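Local coordinates for protein tripartite terminase subunit 3 (Human herpesvirus 5, PDB 3N4P) that probably helps drive viral genomic DNA into empty capsids as the large subunit of the terminase motor, of which this is the C-terminal nuclease domain, at residues I150-L153 with I154-V158; I196-N200 with S201-K205. One frame throughout, in Å; residues are numbered along the deposited sequence.

In the fold
Both contacts are local, each formed within one continuous run of the nuclease domain, and they follow one another along the chain: residues 150-158 close before 196-205 begin. Contact 1 is a piece of helix 144-161, the crossover helix between the parallel strands 133-138 and 165-172; contact 2 is the exit from helix 187-200 into strand 204-211, which pairs in parallel with strand 91-100. Strands 133-138, 165-172 and 204-211 all belong to the same mixed sheet. The centres of the two contacts are about 31 Å apart, on opposite sides of the chain's centre. Contact 1 comes near the metal site at its Ile150 end, whereas contact 2 falls within the region required for UL56 binding and DNA packaging.

Contact 1 of 2, residues I150-L153 with I154-V158; sequences IACL and IRQSV
Main-chain hydrogen bonds join Ile150-Leu153 to the next turn of helix 144-161, the first running from Ile154 N to Ile150 O (2.9 Å). Arg155 N donates to Ala151 O in an almost straight bond, with an angle of 176° at the hydrogen. The two bonds that follow, Gln156 N to Cys152 O and Ser157 N to Leu153 O, continue the i to i+4 pattern.

The apolar contact is between the branches of two isoleucines. CG2 of Ile150 meets CD1 of Ile154 at 4.0 Å, the side chains crossing obliquely, while CG1 of Ile154 rests 3.3 Å from Ile150 O. With CG1 of Ile154 anti to the carbonyl carbon (chi1 -72°), its extended chain leads back toward the preceding turn. This helix is the crossover of the beta-alpha-beta unit 133-138, 144-161, 165-172; Ile154 packs on Ile136 and Ala114. Ile150 packs on Pro69, its side chain about 9 Å from those of Asp68 and Glu139, which bind magnesium.

Cys152, Arg155 and Gln156 gather on another flank. SG of Cys152, anti to its own nitrogen (chi1 166°), sits 3.6 Å from OE1 of Gln156 and 3.9 Å from NH2 of Arg155, whose chain bends at chi3. These are loose polar approaches. Ser157 lies instead with Leu153 and Ile154 on the side of helix 109-127, where its OG is hydrogen-bonded to Glu115.

Contact 2 of 2, residues I196-N200 with S201-K205; sequences ISRFN and SGYIK
A Schellman motif ends helix 187-200 and turns the chain into strand 204-211, with Tyr203 bonded back to Arg198 and Gly202 to Phe199. The outer bond, from Tyr203 N to Arg198 O, is 2.7 Å long. Inside it, Gly202 N approaches Phe199 O at 2.9 Å, nearly straight at the hydrogen (168°) but from above the carbonyl plane. Gly202 is the C-prime residue and has positive phi, a conformation in which a CB would press against the preceding carbonyl oxygen. The turn lies in the region that experiments identify as needed for interaction with UL56 and for DNA packaging.

Ser201 grips the last turn twice. Its N and OG each donate to Ser197 O at 3.1 Å, reaching that oxygen from opposite faces of the carbonyl plane. OG can do this because chi1 (50°) places it between the backbone nitrogen and the carbonyl carbon.

Beyond the turn, Ile204 folds back on the helix. Its CB lies 3.8 Å from CD1 of Phe199, the two side chains crossing at about a right angle, and CG1 comes within 3.6 Å of Phe199 N. The Phe199 ring also meets Phe43 of helix 37-45 edge-to-face, and Ile204 packs on the same Phe43. At the end of the helix, the side-chain OD1 of Asn200 accepts from Thr36 N and its ND2 donates to Leu34 O.

The Tyr203 side chain crosses that of Arg198 at about a right angle, CB to CB 3.7 Å, and the guanidinium and ring planes differ by 32°. The Tyr203 ring presents its edge to Arg198 O, 3.5 Å from CD1.

Contact 1 of 2, residues I150-L153 with I154-V158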
loop_
_atom_site.group_PDB
_atom_site.type_symbol
_atom_site.label_atom_id
_atom_site.label_comp_id
_atom_site.label_asym_id
_atom_site.label_seq_id
_atom_site.Cartn_x
_atom_site.Cartn_y
_atom_site.Cartn_z
ATOM N N ILE B 150 3.368 -11.765 33.206
ATOM C CA ILE B 150 3.160 -10.830 32.122
ATOM C C ILE B 150 1.895 -11.167 31.348
ATOM O O ILE B 150 1.108 -10.268 31.060
ATOM C CB ILE B 150 4.415 -10.726 31.204
ATOM C CG1 ILE B 150 5.531 -9.942 31.920
ATOM C CG2 ILE B 150 4.081 -10.184 29.741
ATOM C CD1 ILE B 150 6.895 -10.023 31.176
ATOM N N ALA B 151 1.680 -12.437 31.019
ATOM C CA ALA B 151 0.432 -12.811 30.332
ATOM C C ALA B 151 -0.752 -12.281 31.124
ATOM O O ALA B 151 -1.683 -11.646 30.575
ATOM C CB ALA B 151 0.312 -14.322 30.172
ATOM N N CYS B 152 -0.714 -12.560 32.407
ATOM C CA CYS B 152 -1.798 -12.198 33.292
ATOM C C CYS B 152 -1.953 -10.681 33.324
ATOM O O CYS B 152 -3.063 -10.190 33.327
ATOM C CB CYS B 152 -1.577 -12.855 34.668
ATOM S SG CYS B 152 -2.599 -12.204 35.929
ATOM N N LEU B 153 -0.854 -9.931 33.232
ATOM C CA LEU B 153 -0.969 -8.459 33.261
ATOM C C LEU B 153 -1.555 -7.920 31.993
ATOM O O LEU B 153 -2.254 -6.955 32.010
ATOM C CB LEU B 153 0.332 -7.728 33.649
ATOM C CG LEU B 153 0.866 -7.926 35.073
ATOM C CD1 LEU B 153 2.384 -7.790 35.075
ATOM C CD2 LEU B 153 0.242 -7.013 36.197
ATOM N N ILE B 154 -1.305 -8.583 30.886
ATOM C CA ILE B 154 -1.784 -8.160 29.586
ATOM C C ILE B 154 -3.279 -8.372 29.555
ATOM O O ILE B 154 -4.029 -7.468 29.155
ATOM C CB ILE B 154 -1.175 -9.010 28.467
ATOM C CG1 ILE B 154 0.326 -8.669 28.272
ATOM C CG2 ILE B 154 -1.980 -8.744 27.103
ATOM C CD1 ILE B 154 1.038 -9.485 27.239
ATOM N N ARG B 155 -3.720 -9.576 29.905
ATOM C CA ARG B 155 -5.138 -9.910 29.911
ATOM C C ARG B 155 -5.901 -8.861 30.775
ATOM O O ARG B 155 -6.958 -8.364 30.399
ATOM C CB ARG B 155 -5.343 -11.313 30.503
ATOM C CG ARG B 155 -6.747 -11.907 30.356
ATOM C CD ARG B 155 -7.004 -13.037 31.392
ATOM N NE ARG B 155 -6.426 -12.722 32.697
ATOM C CZ ARG B 155 -6.984 -11.956 33.636
ATOM N NH1 ARG B 155 -8.177 -11.384 33.452
ATOM N NH2 ARG B 155 -6.323 -11.735 34.775
ATOM N N GLN B 156 -5.316 -8.532 31.901
ATOM C CA GLN B 156 -5.796 -7.450 32.753
ATOM C C GLN B 156 -6.020 -6.054 32.114
ATOM O O GLN B 156 -7.122 -5.502 32.246
ATOM C CB GLN B 156 -4.837 -7.303 33.909
ATOM C CG GLN B 156 -5.242 -8.061 35.066
ATOM C CD GLN B 156 -4.262 -7.893 36.234
ATOM O OE1 GLN B 156 -3.645 -8.891 36.691
ATOM N NE2 GLN B 156 -4.075 -6.637 36.694
ATOM N N SER B 157 -4.990 -5.465 31.474
ATOM C CA SER B 157 -5.174 -4.150 30.807
ATOM C C SER B 157 -6.189 -4.270 29.692
ATOM O O SER B 157 -7.106 -3.453 29.592
ATOM C CB SER B 157 -3.897 -3.516 30.209
ATOM O OG SER B 157 -2.838 -3.507 31.132
ATOM N N VAL B 158 -6.078 -5.302 28.895
ATOM C CA VAL B 158 -6.966 -5.441 27.751
ATOM C C VAL B 158 -8.425 -5.416 28.163
ATOM O O VAL B 158 -9.177 -4.511 27.741
ATOM C CB VAL B 158 -6.598 -6.673 26.877
ATOM C CG1 VAL B 158 -7.657 -6.891 25.806
ATOM C CG2 VAL B 158 -5.238 -6.462 26.255
#

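Contact 2 of 2, residues I196-N200 with S201-K205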
loop_
_atom_site.group_PDB
_atom_site.type_symbol
_atom_site.label_atom_id
_atom_site.label_comp_id
_atom_site.label_asym_id
_atom_site.label_seq_id
_atom_site.Cartn_x
_atom_site.Cartn_y
_atom_site.Cartn_z
ATOM N N ILE B 196 10.373 -16.227 5.137
ATOM C CA ILE B 196 11.179 -15.795 4.046
ATOM C C ILE B 196 10.400 -16.105 2.775
ATOM O O ILE B 196 10.328 -15.276 1.857
ATOM C CB ILE B 196 12.565 -16.469 4.109
ATOM C CG1 ILE B 196 13.402 -15.809 5.213
ATOM C CG2 ILE B 196 13.315 -16.487 2.714
ATOM C CD1 ILE B 196 14.624 -16.665 5.593
ATOM N N SER B 197 9.784 -17.288 2.720
ATOM C CA SER B 197 9.123 -17.698 1.495
ATOM C C SER B 197 7.857 -16.874 1.267
ATOM O O SER B 197 7.624 -16.429 0.142
ATOM C CB SER B 197 8.831 -19.206 1.496
ATOM O OG SER B 197 7.864 -19.491 0.515
ATOM N N ARG B 198 7.044 -16.679 2.311
ATOM C CA ARG B 198 5.869 -15.794 2.213
ATOM C C ARG B 198 6.148 -14.354 1.844
ATOM O O ARG B 198 5.391 -13.756 1.066
ATOM C CB ARG B 198 4.998 -15.799 3.509
ATOM C CG ARG B 198 4.175 -17.092 3.568
ATOM C CD ARG B 198 3.518 -17.280 4.940
ATOM N NE ARG B 198 2.416 -18.249 4.869
ATOM C CZ ARG B 198 1.584 -18.520 5.893
ATOM N NH1 ARG B 198 1.734 -17.906 7.037
ATOM N NH2 ARG B 198 0.584 -19.391 5.771
ATOM N N PHE B 199 7.182 -13.775 2.448
ATOM C CA PHE B 199 7.581 -12.398 2.185
ATOM C C PHE B 199 7.966 -12.272 0.714
ATOM O O PHE B 199 7.405 -11.452 -0.009
ATOM C CB PHE B 199 8.767 -12.035 3.068
ATOM C CG PHE B 199 9.039 -10.608 3.114
ATOM C CD1 PHE B 199 8.383 -9.791 4.045
ATOM C CD2 PHE B 199 9.948 -10.045 2.254
ATOM C CE1 PHE B 199 8.641 -8.446 4.080
ATOM C CE2 PHE B 199 10.199 -8.657 2.291
ATOM C CZ PHE B 199 9.542 -7.870 3.196
ATOM N N ASN B 200 8.876 -13.129 0.248
ATOM C CA ASN B 200 9.292 -13.130 -1.159
ATOM C C ASN B 200 8.156 -13.274 -2.107
ATOM O O ASN B 200 8.190 -12.725 -3.213
ATOM C CB ASN B 200 10.351 -14.203 -1.452
ATOM C CG ASN B 200 11.747 -13.744 -1.033
ATOM O OD1 ASN B 200 11.945 -12.560 -0.831
ATOM N ND2 ASN B 200 12.689 -14.662 -0.876
ATOM N N SER B 201 7.113 -13.992 -1.716
ATOM C CA SER B 201 6.030 -14.039 -2.683
ATOM C C SER B 201 4.887 -13.047 -2.438
ATOM O O SER B 201 3.814 -13.211 -3.034
ATOM C CB SER B 201 5.563 -15.483 -3.030
ATOM O OG SER B 201 5.321 -16.244 -1.890
ATOM N N GLY B 202 5.117 -11.990 -1.641
ATOM C CA GLY B 202 4.082 -10.979 -1.529
ATOM C C GLY B 202 3.044 -11.275 -0.444
ATOM O O GLY B 202 2.072 -10.524 -0.276
ATOM N N TYR B 203 3.265 -12.278 0.392
ATOM C CA TYR B 203 2.204 -12.612 1.366
ATOM C C TYR B 203 2.129 -11.836 2.662
ATOM O O TYR B 203 1.143 -12.007 3.433
ATOM C CB TYR B 203 2.218 -14.108 1.664
ATOM C CG TYR B 203 1.763 -14.909 0.466
ATOM C CD1 TYR B 203 2.639 -15.346 -0.485
ATOM C CD2 TYR B 203 0.429 -15.154 0.275
ATOM C CE1 TYR B 203 2.184 -16.068 -1.612
ATOM C CE2 TYR B 203 -0.035 -15.876 -0.795
ATOM C CZ TYR B 203 0.836 -16.320 -1.731
ATOM O OH TYR B 203 0.310 -16.994 -2.787
ATOM N N ILE B 204 3.176 -11.065 2.943
ATOM C CA ILE B 204 3.344 -10.337 4.211
ATOM C C ILE B 204 3.217 -8.852 3.939
ATOM O O ILE B 204 4.038 -8.288 3.254
ATOM C CB ILE B 204 4.731 -10.532 4.862
ATOM C CG1 ILE B 204 5.168 -12.001 4.910
ATOM C CG2 ILE B 204 4.777 -9.803 6.375
ATOM C CD1 ILE B 204 4.318 -12.906 5.881
ATOM N N LYS B 205 2.234 -8.194 4.573
ATOM C CA LYS B 205 1.953 -6.809 4.230
ATOM C C LYS B 205 1.746 -6.037 5.506
ATOM O O LYS B 205 1.367 -6.614 6.549
ATOM C CB LYS B 205 0.721 -6.734 3.327
ATOM C CG LYS B 205 1.028 -7.152 1.815
ATOM C CD LYS B 205 1.352 -5.896 1.037
ATOM C CE LYS B 205 1.861 -6.138 -0.340
ATOM N NZ LYS B 205 2.858 -5.095 -0.566
#